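Side-chain contacts in SusD homolog (Bacteroides thetaiotaomicron VPI-5482, PDB 3FDH), which probably binds glycans at the outer membrane as a lipoprotein of the SusD/RagB family: residues A[130-135]-A[158-163]; A[185-188]-A[192-195]; A[290-295]-A[322-327]; A[346-351]-A[444-449]. All blocks are in the same frame, centred on the assembly; numbering follows the deposited sequence. Where two conformers were deposited one is given.

Contact 1: A[130-135]-A[158-163]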
loop_
_atom_site.group_PDB
_atom_site.type_symbol
_atom_site.label_atom_id
_atom_site.label_comp_id
_atom_site.label_asym_id
_atom_site.label_seq_id
_atom_site.Cartn_x
_atom_site.Cartn_y
_atom_site.Cartn_z
ATOM N N ALA A 130 7.775 -18.382 -2.798
ATOM C CA ALA A 130 7.318 -18.672 -1.444
ATOM C C ALA A 130 6.222 -19.737 -1.424
ATOM O O ALA A 130 5.585 -19.993 -2.453
ATOM C CB ALA A 130 6.753 -17.321 -0.818
ATOM N N PRO A 131 6.029 -20.408 -0.270
ATOM C CA PRO A 131 4.954 -21.391 -0.223
ATOM C C PRO A 131 3.624 -20.729 -0.472
ATOM O O PRO A 131 3.416 -19.575 -0.084
ATOM C CB PRO A 131 5.028 -21.946 1.209
ATOM C CG PRO A 131 6.471 -21.700 1.652
ATOM C CD PRO A 131 6.913 -20.453 0.915
ATOM N N CYS A 132 2.745 -21.442 -1.155
ATOM C CA CYS A 132 1.400 -20.918 -1.409
ATOM C C CYS A 132 0.399 -22.034 -1.705
ATOM O O CYS A 132 -0.485 -22.334 -0.912
ATOM C CB CYS A 132 1.455 -19.929 -2.566
ATOM S SG CYS A 132 -0.098 -19.058 -2.874
ATOM N N SER A 133 0.591 -22.652 -2.850
ATOM C CA SER A 133 -0.282 -23.742 -3.297
ATOM C C SER A 133 -0.356 -24.880 -2.292
ATOM O O SER A 133 -1.361 -25.581 -2.203
ATOM C CB SER A 133 0.199 -24.292 -4.650
ATOM O OG SER A 133 1.406 -25.047 -4.542
ATOM N N GLN A 134 0.703 -25.039 -1.512
ATOM C CA GLN A 134 0.774 -26.130 -0.533
ATOM C C GLN A 134 0.660 -25.650 0.898
ATOM O O GLN A 134 0.562 -26.442 1.816
ATOM C CB GLN A 134 2.036 -26.968 -0.736
ATOM C CG GLN A 134 1.998 -27.675 -2.069
ATOM C CD GLN A 134 3.121 -28.662 -2.274
ATOM O OE1 GLN A 134 3.999 -28.813 -1.423
ATOM N NE2 GLN A 134 3.096 -29.353 -3.415
ATOM N N ALA A 135 0.669 -24.343 1.080
ATOM C CA ALA A 135 0.496 -23.768 2.409
ATOM C C ALA A 135 -0.994 -23.596 2.604
ATOM O O ALA A 135 -1.686 -23.156 1.696
ATOM C CB ALA A 135 1.211 -22.429 2.515
ATOM N N TYR A 158 1.244 -15.714 -8.889
ATOM C CA TYR A 158 0.436 -14.767 -9.683
ATOM C C TYR A 158 -0.640 -15.467 -10.522
ATOM O O TYR A 158 -1.760 -14.956 -10.679
ATOM C CB TYR A 158 1.258 -13.758 -10.496
ATOM C CG TYR A 158 1.365 -12.441 -9.717
ATOM C CD1 TYR A 158 2.360 -12.219 -8.801
ATOM C CD2 TYR A 158 0.402 -11.489 -9.840
ATOM C CE1 TYR A 158 2.420 -11.055 -8.076
ATOM C CE2 TYR A 158 0.426 -10.334 -9.099
ATOM C CZ TYR A 158 1.449 -10.111 -8.222
ATOM O OH TYR A 158 1.476 -8.939 -7.516
ATOM N N THR A 159 -0.330 -16.658 -11.016
ATOM C CA THR A 159 -1.330 -17.408 -11.746
ATOM C C THR A 159 -2.494 -17.710 -10.795
ATOM O O THR A 159 -3.646 -17.641 -11.181
ATOM C CB THR A 159 -0.774 -18.714 -12.302
ATOM O OG1 THR A 159 0.200 -18.399 -13.307
ATOM C CG2 THR A 159 -1.897 -19.545 -12.924
ATOM N N GLN A 160 -2.167 -18.006 -9.542
ATOM C CA GLN A 160 -3.174 -18.342 -8.526
ATOM C C GLN A 160 -3.970 -17.121 -8.156
ATOM O O GLN A 160 -5.174 -17.165 -7.945
ATOM C CB GLN A 160 -2.543 -18.960 -7.278
ATOM C CG GLN A 160 -1.896 -20.293 -7.550
ATOM C CD GLN A 160 -1.078 -20.826 -6.369
ATOM O OE1 GLN A 160 -1.626 -21.250 -5.341
ATOM N NE2 GLN A 160 0.239 -20.892 -6.557
ATOM N N ILE A 161 -3.286 -16.000 -8.164
ATOM C CA ILE A 161 -3.909 -14.722 -7.834
ATOM C C ILE A 161 -4.990 -14.368 -8.852
ATOM O O ILE A 161 -6.152 -14.054 -8.510
ATOM C CB ILE A 161 -2.861 -13.604 -7.762
ATOM C CG1 ILE A 161 -1.989 -13.823 -6.528
ATOM C CG2 ILE A 161 -3.508 -12.245 -7.724
ATOM C CD1 ILE A 161 -0.700 -12.986 -6.489
ATOM N N ILE A 162 -4.622 -14.451 -10.117
ATOM C CA ILE A 162 -5.581 -14.104 -11.192
ATOM C C ILE A 162 -6.762 -15.081 -11.221
ATOM O O ILE A 162 -7.929 -14.718 -11.451
ATOM C CB ILE A 162 -4.905 -14.060 -12.551
ATOM C CG1 ILE A 162 -3.833 -12.984 -12.531
ATOM C CG2 ILE A 162 -5.955 -13.803 -13.660
ATOM C CD1 ILE A 162 -4.413 -11.629 -12.240
ATOM N N SER A 163 -6.438 -16.316 -10.913
ATOM C CA SER A 163 -7.426 -17.382 -10.890
ATOM C C SER A 163 -8.447 -17.129 -9.794
ATOM O O SER A 163 -9.657 -17.285 -9.991
ATOM C CB SER A 163 -6.729 -18.722 -10.722
ATOM O OG SER A 163 -7.668 -19.781 -10.646
#
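Q160 reaches from helix 154-171 toward the bend made by C132 and S133, and its amide end does the touching on the helix side. CG stands anti to the carbonyl carbon (chi1 -65°) and the chain stays extended beyond it, which brings the amide to the loop while NE2 stays within reach of the helix backbone. There the carbonyl oxygen OE1 touches both loop residues. It lies 3.6 Å from C132 SG on one of them, while on the other it approaches S133 CA at 3.5 Å and S133 CB at 3.6 Å. These are van der Waals contacts with the sulfur and with carbon atoms. C132 holds its SG anti to the backbone N (chi1 -173°), which turns the thiol toward Q160 OE1, and S133 meets the amide with its methylene. The amide nitrogen takes the polar work: Q160 NE2 binds D152 OD2 and also E156 O, one turn back in its own helix. Because D152 OD2 accepts the S133 backbone N-H as well, one carboxylate oxygen serves both segments and holds the amide at a defined rotation beside the loop. C132 itself is buried and also packs on C120 of helix 106-127, whereas S133 lies at the surface. The bond from A135 N to C132 O, 3.1 Å, closes a type I beta turn through S133 and Q134. The contact thus packs a helix against the turn leaving strand 130-131, which pairs antiparallel with strand 151-152, a small two-stranded sheet in an otherwise largely helical SusD-type fold.

Contact 2: A[185-188]-A[192-195]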
loop_
_atom_site.group_PDB
_atom_site.type_symbol
_atom_site.label_atom_id
_atom_site.label_comp_id
_atom_site.label_asym_id
_atom_site.label_seq_id
_atom_site.Cartn_x
_atom_site.Cartn_y
_atom_site.Cartn_z
ATOM N N PHE A 185 -16.999 -5.652 6.301
ATOM C CA PHE A 185 -16.497 -4.356 6.756
ATOM C C PHE A 185 -15.947 -3.506 5.610
ATOM O O PHE A 185 -15.575 -2.349 5.793
ATOM C CB PHE A 185 -15.405 -4.510 7.828
ATOM C CG PHE A 185 -15.869 -5.196 9.073
ATOM C CD1 PHE A 185 -17.046 -4.798 9.691
ATOM C CD2 PHE A 185 -15.110 -6.205 9.643
ATOM C CE1 PHE A 185 -17.464 -5.437 10.843
ATOM C CE2 PHE A 185 -15.513 -6.825 10.786
ATOM C CZ PHE A 185 -16.687 -6.451 11.395
ATOM N N LEU A 186 -15.923 -4.072 4.417
ATOM C CA LEU A 186 -15.420 -3.334 3.280
ATOM C C LEU A 186 -16.584 -2.676 2.562
ATOM O O LEU A 186 -16.616 -1.456 2.403
ATOM C CB LEU A 186 -14.637 -4.256 2.357
ATOM C CG LEU A 186 -13.453 -3.648 1.660
ATOM C CD1 LEU A 186 -12.428 -3.139 2.733
ATOM C CD2 LEU A 186 -12.844 -4.712 0.749
ATOM N N TYR A 187 -17.585 -3.469 2.201
ATOM C CA TYR A 187 -18.683 -2.969 1.380
ATOM C C TYR A 187 -20.119 -3.246 1.861
ATOM O O TYR A 187 -21.084 -2.989 1.150
ATOM C CB TYR A 187 -18.526 -3.463 -0.046
ATOM C CG TYR A 187 -17.355 -2.875 -0.818
ATOM C CD1 TYR A 187 -17.255 -1.524 -1.070
ATOM C CD2 TYR A 187 -16.407 -3.695 -1.372
ATOM C CE1 TYR A 187 -16.240 -1.010 -1.844
ATOM C CE2 TYR A 187 -15.396 -3.199 -2.145
ATOM C CZ TYR A 187 -15.288 -1.855 -2.355
ATOM O OH TYR A 187 -14.285 -1.358 -3.140
ATOM N N ALA A 188 -20.262 -3.751 3.073
ATOM C CA ALA A 188 -21.598 -3.936 3.656
ATOM C C ALA A 188 -22.511 -4.766 2.780
ATOM O O ALA A 188 -23.728 -4.513 2.669
ATOM C CB ALA A 188 -22.237 -2.580 3.970
ATOM N N ASP A 192 -21.585 -5.704 -6.098
ATOM C CA ASP A 192 -21.208 -4.950 -7.312
ATOM C C ASP A 192 -19.955 -4.144 -7.050
ATOM O O ASP A 192 -19.129 -3.969 -7.931
ATOM C CB ASP A 192 -22.335 -4.034 -7.794
ATOM C CG ASP A 192 -23.520 -4.811 -8.377
ATOM O OD1 ASP A 192 -23.330 -5.960 -8.848
ATOM O OD2 ASP A 192 -24.646 -4.264 -8.365
ATOM N N LYS A 193 -19.827 -3.665 -5.818
ATOM C CA LYS A 193 -18.638 -2.925 -5.384
ATOM C C LYS A 193 -17.465 -3.890 -5.239
ATOM O O LYS A 193 -16.337 -3.585 -5.604
ATOM C CB LYS A 193 -18.905 -2.137 -4.105
ATOM C CG LYS A 193 -19.827 -0.968 -4.365
ATOM C CD LYS A 193 -19.850 -0.003 -3.221
ATOM C CE LYS A 193 -20.547 1.276 -3.628
ATOM N NZ LYS A 193 -20.447 2.299 -2.589
ATOM N N TRP A 194 -17.738 -5.087 -4.749
ATOM C CA TRP A 194 -16.669 -6.082 -4.689
ATOM C C TRP A 194 -16.189 -6.415 -6.093
ATOM O O TRP A 194 -15.002 -6.617 -6.340
ATOM C CB TRP A 194 -17.078 -7.371 -3.971
ATOM C CG TRP A 194 -16.972 -7.291 -2.474
ATOM C CD1 TRP A 194 -17.934 -6.860 -1.603
ATOM C CD2 TRP A 194 -15.848 -7.656 -1.677
ATOM N NE1 TRP A 194 -17.471 -6.934 -0.303
ATOM C CE2 TRP A 194 -16.202 -7.438 -0.325
ATOM C CE3 TRP A 194 -14.591 -8.202 -1.965
ATOM C CZ2 TRP A 194 -15.354 -7.709 0.714
ATOM C CZ3 TRP A 194 -13.739 -8.463 -0.919
ATOM C CH2 TRP A 194 -14.119 -8.216 0.405
ATOM N N LEU A 195 -17.128 -6.450 -7.017
ATOM C CA LEU A 195 -16.822 -6.818 -8.398
ATOM C C LEU A 195 -15.897 -5.736 -8.966
ATOM O O LEU A 195 -14.897 -6.011 -9.634
ATOM C CB LEU A 195 -18.128 -6.985 -9.204
ATOM C CG LEU A 195 -18.049 -7.634 -10.579
ATOM C CD1 LEU A 195 -17.545 -9.067 -10.478
ATOM C CD2 LEU A 195 -19.457 -7.610 -11.151
#
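The aromatic rings of Y187 and W194 meet edge to face, with the tyrosine giving the edge and the indole the face. Y187 CD2 stands above the five-membered ring, 3.5 Å from W194 CD1, and the planes are steeply inclined at 76°. The same indole face carries L186, whose methyl CD2 sits 4.1 Å from the centroid of the W194 six-membered ring as a CH-pi contact, nearer the rim than the centre. L186 and Y187, consecutive in the chain, therefore share one face of the indole, Y187 over the five-membered ring and L186 over the six-membered ring. K193 covers a face of the Y187 ring: its CB lies 3.6 Å from the Y187 ring centroid, only 15° off the normal, and K193 CD follows at 3.7 Å from Y187 CD1. With CG anti to the carbonyl carbon (chi1 -71°) and an extended chain, the lysine first crosses the ring and then carries its ammonium group away from it. Polar ends are satisfied beyond the two segments. Y187 OH bonds to D236 O, and W194 NE1, which lies in the plane of the tyrosine at its edge, bonds to D184 OD2. D184 OD1 accepts the backbone N-H groups of L186 and Y187, the former closing an Asx turn, so one aspartate fixes both the loop and the indole. Further round, W194 touches M111, V114 and M115 of helix 106-127. Here the loop ahead of helix 191-208 folds back over its first turn, an aromatic-aliphatic packing cluster that closes the N-terminal end of one helix in the alpha-helical SusD fold.

Contact 3: A[290-295]-A[322-327]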
loop_
_atom_site.group_PDB
_atom_site.type_symbol
_atom_site.label_atom_id
_atom_site.label_comp_id
_atom_site.label_asym_id
_atom_site.label_seq_id
_atom_site.Cartn_x
_atom_site.Cartn_y
_atom_site.Cartn_z
ATOM N N LYS A 290 4.528 22.395 24.856
ATOM C CA LYS A 290 3.235 21.719 24.887
ATOM C C LYS A 290 2.444 21.802 23.595
ATOM O O LYS A 290 1.285 21.369 23.536
ATOM C CB LYS A 290 2.350 22.301 25.994
ATOM C CG LYS A 290 2.855 22.095 27.423
ATOM C CD LYS A 290 1.828 22.590 28.461
ATOM N N LYS A 291 3.056 22.399 22.582
ATOM C CA LYS A 291 2.389 22.532 21.277
ATOM C C LYS A 291 3.261 22.134 20.113
ATOM O O LYS A 291 4.450 22.451 20.076
ATOM C CB LYS A 291 2.012 24.001 20.981
ATOM C CG LYS A 291 0.940 24.685 21.843
ATOM C CD LYS A 291 -0.485 24.408 21.398
ATOM C CE LYS A 291 -1.460 25.098 22.341
ATOM N NZ LYS A 291 -2.847 24.778 22.043
ATOM N N ARG A 292 2.632 21.485 19.149
ATOM C CA ARG A 292 3.257 21.294 17.857
ATOM C C ARG A 292 2.650 22.403 17.034
ATOM O O ARG A 292 1.577 22.927 17.368
ATOM C CB ARG A 292 2.898 19.969 17.178
ATOM C CG ARG A 292 3.258 18.722 17.929
ATOM C CD ARG A 292 2.985 17.534 17.048
ATOM N NE ARG A 292 3.237 16.273 17.708
ATOM C CZ ARG A 292 4.403 15.668 17.657
ATOM N NH1 ARG A 292 5.376 16.227 16.967
ATOM N NH2 ARG A 292 4.587 14.507 18.260
ATOM N N SER A 293 3.356 22.768 15.976
ATOM C CA SER A 293 2.872 23.765 15.042
ATOM C C SER A 293 2.854 23.213 13.640
ATOM O O SER A 293 3.738 22.470 13.252
ATOM C CB SER A 293 3.764 24.997 15.069
ATOM O OG SER A 293 3.756 25.580 16.352
ATOM N N GLN A 294 1.829 23.591 12.893
ATOM C CA GLN A 294 1.699 23.190 11.487
ATOM C C GLN A 294 2.531 24.202 10.708
ATOM O O GLN A 294 2.278 25.404 10.774
ATOM C CB GLN A 294 0.236 23.230 11.085
ATOM C CG GLN A 294 -0.086 22.811 9.688
ATOM C CD GLN A 294 -1.559 22.971 9.391
ATOM O OE1 GLN A 294 -2.227 23.800 9.993
ATOM N NE2 GLN A 294 -2.076 22.175 8.454
ATOM N N VAL A 295 3.531 23.689 9.995
ATOM C CA VAL A 295 4.516 24.506 9.271
ATOM C C VAL A 295 4.843 24.000 7.867
ATOM O O VAL A 295 4.538 22.880 7.505
ATOM C CB VAL A 295 5.845 24.639 10.091
ATOM C CG1 VAL A 295 5.619 25.330 11.472
ATOM C CG2 VAL A 295 6.511 23.281 10.283
ATOM N N PHE A 322 0.055 12.946 9.060
ATOM C CA PHE A 322 -0.563 11.622 8.872
ATOM C C PHE A 322 -0.442 10.665 10.072
ATOM O O PHE A 322 -1.285 9.789 10.271
ATOM C CB PHE A 322 -0.018 10.946 7.615
ATOM C CG PHE A 322 -0.323 11.707 6.360
ATOM C CD1 PHE A 322 -1.634 11.864 5.941
ATOM C CD2 PHE A 322 0.702 12.338 5.657
ATOM C CE1 PHE A 322 -1.909 12.575 4.804
ATOM C CE2 PHE A 322 0.442 13.060 4.538
ATOM C CZ PHE A 322 -0.881 13.192 4.100
ATOM N N VAL A 323 0.585 10.876 10.886
ATOM C CA VAL A 323 0.806 10.006 12.034
ATOM C C VAL A 323 -0.292 10.199 13.099
ATOM O O VAL A 323 -0.443 9.379 13.992
ATOM C CB VAL A 323 2.241 10.166 12.638
ATOM C CG1 VAL A 323 3.371 9.927 11.544
ATOM C CG2 VAL A 323 2.402 11.517 13.379
ATOM N N TYR A 324 -1.066 11.288 13.003
ATOM C CA TYR A 324 -2.164 11.575 13.946
ATOM C C TYR A 324 -3.567 11.368 13.366
ATOM O O TYR A 324 -4.583 11.781 13.945
ATOM C CB TYR A 324 -2.013 12.990 14.532
ATOM C CG TYR A 324 -0.999 13.004 15.659
ATOM C CD1 TYR A 324 -1.300 12.439 16.888
ATOM C CD2 TYR A 324 0.258 13.559 15.489
ATOM C CE1 TYR A 324 -0.367 12.424 17.906
ATOM C CE2 TYR A 324 1.202 13.523 16.488
ATOM C CZ TYR A 324 0.887 12.948 17.689
ATOM O OH TYR A 324 1.827 12.961 18.709
ATOM N N ALA A 325 -3.619 10.717 12.207
ATOM C CA ALA A 325 -4.895 10.465 11.474
ATOM C C ALA A 325 -5.578 9.225 12.055
ATOM O O ALA A 325 -5.728 8.214 11.399
ATOM C CB ALA A 325 -4.631 10.271 9.960
ATOM N N LYS A 326 -6.066 9.393 13.282
ATOM C CA LYS A 326 -6.541 8.290 14.102
ATOM C C LYS A 326 -7.598 7.382 13.485
ATOM O O LYS A 326 -7.552 6.141 13.646
ATOM C CB LYS A 326 -7.022 8.813 15.453
ATOM C CG LYS A 326 -7.351 7.713 16.449
ATOM C CD LYS A 326 -7.818 8.339 17.750
ATOM C CE LYS A 326 -8.064 7.297 18.827
ATOM N NZ LYS A 326 -8.328 7.914 20.176
ATOM N N THR A 327 -8.507 8.022 12.763
ATOM C CA THR A 327 -9.640 7.339 12.169
ATOM C C THR A 327 -9.646 7.365 10.657
ATOM O O THR A 327 -10.636 7.027 10.039
ATOM C CB THR A 327 -10.967 7.865 12.734
ATOM O OG1 THR A 327 -11.102 9.252 12.442
ATOM C CG2 THR A 327 -11.020 7.669 14.250
HETATM O O HOH W 1 1.591 15.845 19.959
#
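R292 crosses to Y324 with its long side chain, spanning most of the 11.8 Å between R292 CA and Y324 CA. From CB the chain runs straight out, CG anti to the carbonyl carbon and the next bonds extended as far as NE; the R292 side chain also touches L383 and Y255. At NE it meets the tyrosine: R292 NE lies 3.6 Å from Y324 CE2, oblique to the ring. The N-H of R292 NE goes to a water at 2.8 Å, and the same water is 3.2 Å from Y324 OH. The last torsion (chi4 -91°) swings the guanidinium across the line of the chain, its plane 53° from that of the ring. This brings R292 NH2 to the phenol, where it donates to Y324 OH at 3.2 Å; the bond is moderately bent, 148°, with the oxygen a little tilted from the guanidinium plane. The phenol oxygen is thus held directly and through water by two nitrogens of one arginine. The third, R292 NH1, bonds to T285 O, which pins the far side of the group. Y324 for its part makes an edge-to-face pair with Y255, from helix 250-258. The link ties strand 292-293, parallel to strand 383-384, to the loop that follows strand 319-320, with helix 250-258 packed against both residues.

Contact 4: A[346-351]-A[444-449]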
loop_
_atom_site.group_PDB
_atom_site.type_symbol
_atom_site.label_atom_id
_atom_site.label_comp_id
_atom_site.label_asym_id
_atom_site.label_seq_id
_atom_site.Cartn_x
_atom_site.Cartn_y
_atom_site.Cartn_z
ATOM N N LEU A 346 -2.183 4.684 -20.313
ATOM C CA LEU A 346 -2.280 5.582 -21.481
ATOM C C LEU A 346 -0.914 6.115 -21.877
ATOM O O LEU A 346 -0.531 6.093 -23.047
ATOM C CB LEU A 346 -3.273 6.731 -21.226
ATOM C CG LEU A 346 -4.758 6.302 -21.181
ATOM C CD1 LEU A 346 -5.550 7.271 -20.362
ATOM C CD2 LEU A 346 -5.369 6.091 -22.560
ATOM N N CYS A 347 -0.141 6.530 -20.893
ATOM C CA CYS A 347 1.211 7.014 -21.173
ATOM C C CYS A 347 1.991 5.963 -21.928
ATOM O O CYS A 347 2.567 6.199 -22.964
ATOM C CB CYS A 347 1.957 7.324 -19.878
ATOM S SG CYS A 347 1.437 8.872 -19.070
ATOM N N ARG A 348 2.035 4.786 -21.366
ATOM C CA ARG A 348 2.816 3.721 -21.991
ATOM C C ARG A 348 2.273 3.321 -23.374
ATOM O O ARG A 348 3.006 2.742 -24.186
ATOM C CB ARG A 348 2.937 2.523 -21.075
ATOM C CG ARG A 348 3.753 2.835 -19.842
ATOM C CD ARG A 348 3.968 1.630 -19.020
ATOM N NE ARG A 348 4.585 1.940 -17.732
ATOM C CZ ARG A 348 5.884 2.086 -17.500
ATOM N NH1 ARG A 348 6.801 1.971 -18.437
ATOM N NH2 ARG A 348 6.277 2.392 -16.291
ATOM N N LEU A 349 1.009 3.653 -23.635
ATOM C CA LEU A 349 0.366 3.396 -24.943
ATOM C C LEU A 349 0.598 4.582 -25.859
ATOM O O LEU A 349 0.117 4.629 -26.992
ATOM C CB LEU A 349 -1.147 3.110 -24.826
ATOM C CG LEU A 349 -1.494 1.678 -24.396
ATOM C CD1 LEU A 349 -2.909 1.594 -23.852
ATOM C CD2 LEU A 349 -1.229 0.710 -25.549
ATOM N N ASN A 350 1.377 5.535 -25.387
ATOM C CA ASN A 350 1.555 6.735 -26.182
ATOM C C ASN A 350 0.261 7.489 -26.475
ATOM O O ASN A 350 0.089 8.078 -27.566
ATOM C CB ASN A 350 2.265 6.433 -27.497
ATOM C CG ASN A 350 3.639 7.020 -27.533
ATOM O OD1 ASN A 350 4.185 7.368 -26.485
ATOM N ND2 ASN A 350 4.200 7.177 -28.734
ATOM N N ARG A 351 -0.672 7.420 -25.530
ATOM C CA ARG A 351 -1.934 8.161 -25.641
ATOM C C ARG A 351 -2.058 9.219 -24.561
ATOM O O ARG A 351 -1.374 9.190 -23.565
ATOM C CB ARG A 351 -3.150 7.246 -25.569
ATOM C CG ARG A 351 -3.173 6.155 -26.609
ATOM C CD ARG A 351 -4.418 5.284 -26.450
ATOM N NE ARG A 351 -4.210 3.968 -27.045
ATOM C CZ ARG A 351 -5.023 2.940 -26.850
ATOM N NH1 ARG A 351 -6.074 3.085 -26.062
ATOM N NH2 ARG A 351 -4.777 1.762 -27.409
ATOM N N LEU A 444 12.247 -2.074 -14.736
ATOM C CA LEU A 444 12.032 -1.481 -16.067
ATOM C C LEU A 444 13.145 -0.474 -16.399
ATOM O O LEU A 444 13.151 0.165 -17.432
ATOM C CB LEU A 444 10.672 -0.768 -16.127
ATOM C CG LEU A 444 9.456 -1.668 -15.968
ATOM C CD1 LEU A 444 8.148 -0.879 -15.893
ATOM C CD2 LEU A 444 9.444 -2.675 -17.128
ATOM N N ASN A 445 14.084 -0.376 -15.482
ATOM C CA ASN A 445 15.193 0.578 -15.542
ATOM C C ASN A 445 14.759 1.998 -15.703
ATOM O O ASN A 445 15.276 2.742 -16.533
ATOM C CB ASN A 445 16.196 0.262 -16.629
ATOM C CG ASN A 445 17.473 0.978 -16.409
ATOM O OD1 ASN A 445 17.734 1.439 -15.291
ATOM N ND2 ASN A 445 18.291 1.100 -17.457
ATOM N N GLU A 446 13.775 2.362 -14.902
ATOM C CA GLU A 446 13.244 3.720 -14.853
ATOM C C GLU A 446 13.606 4.337 -13.503
ATOM O O GLU A 446 13.494 3.706 -12.454
ATOM C CB GLU A 446 11.750 3.714 -15.070
ATOM C CG GLU A 446 11.369 3.251 -16.504
ATOM C CD GLU A 446 9.890 2.938 -16.696
ATOM O OE1 GLU A 446 9.138 2.840 -15.699
ATOM O OE2 GLU A 446 9.494 2.747 -17.873
ATOM N N ASN A 447 14.034 5.582 -13.567
ATOM C CA ASN A 447 14.508 6.321 -12.395
ATOM C C ASN A 447 13.692 7.603 -12.268
ATOM O O ASN A 447 14.228 8.677 -12.522
ATOM C CB ASN A 447 15.995 6.752 -12.566
ATOM C CG ASN A 447 16.976 5.590 -12.907
ATOM O OD1 ASN A 447 16.672 4.653 -13.654
ATOM N ND2 ASN A 447 18.191 5.702 -12.384
ATOM N N PHE A 448 12.423 7.503 -11.906
ATOM C CA PHE A 448 11.557 8.676 -11.867
ATOM C C PHE A 448 11.442 9.243 -10.466
ATOM O O PHE A 448 11.340 10.456 -10.267
ATOM C CB PHE A 448 10.152 8.373 -12.414
ATOM C CG PHE A 448 10.117 7.853 -13.843
ATOM C CD1 PHE A 448 10.992 8.334 -14.804
ATOM C CD2 PHE A 448 9.150 6.905 -14.237
ATOM C CE1 PHE A 448 10.937 7.845 -16.137
ATOM C CE2 PHE A 448 9.081 6.450 -15.538
ATOM C CZ PHE A 448 9.991 6.902 -16.479
ATOM N N ILE A 449 11.503 8.334 -9.507
ATOM C CA ILE A 449 11.353 8.671 -8.082
ATOM C C ILE A 449 12.724 8.696 -7.445
ATOM O O ILE A 449 13.391 7.693 -7.350
ATOM C CB ILE A 449 10.448 7.663 -7.307
ATOM C CG1 ILE A 449 9.083 7.488 -7.977
ATOM C CG2 ILE A 449 10.327 8.047 -5.807
ATOM C CD1 ILE A 449 8.383 8.730 -8.225
#
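A bidentate salt bridge between R348, in the last turn of helix 335-348, and E446, just beyond the end of helix 431-443, joins two helix C-terminal ends at the protein surface. The guanidinium and carboxylate meet end-on and nearly coplanar, 11° apart. R348 NH1 donates to E446 OE2 at 2.9 Å and R348 NH2 to E446 OE1 at 3.0 Å, the second almost straight (177°). Each oxygen is bound through its syn lone pair, so the two bonds together fix the rotation of both groups. The side chains come from opposite directions, R348 extended from CG to NE and E446 beyond CG. Both helices finish in a Schellman motif, with N350 and N445 taking the positive phi; in the first, R351 N reaches back to L346 O at 2.8 Å. In this predominantly helical, TPR-clan fold the bridge spans neighbouring helix-to-loop junctions. Over one face of the R348 guanidinium lies the methyl L444 CD1, 3.8 Å from R348 NH2. The arginine has a second acid as well: R348 NE pairs with E344 OE2 one turn earlier in its own helix, so its positive charge is shared between two carboxylates and is probably stabilised by them. On the other segment, E446 CB rests over a face of the F448 ring, near its rim, and both side chains also pack on M441. R348 further touches Y220 and L413, from helices 216-228 and 412-423.

How the contacts relate
The four contacts follow one another along the chain, each closing before the next opens, and none touches another. Contacts 1 and 2 are tied by sequence, since helix 191-208 of the second is the next helix in the chain after helix 154-171 of the first; their centres are 23 Å apart and their nearest atoms about 11 Å. Helix 106-127 packs against both. Contacts 1 and 3 lie on opposite sides of the chain's centre, 41 Å between centres. Contacts 2 and 3 have centres 32 Å apart, yet their nearest atoms come within about 11 Å. Contact 4 is 29 Å from contact 1 and 35 Å from contact 3, centre to centre.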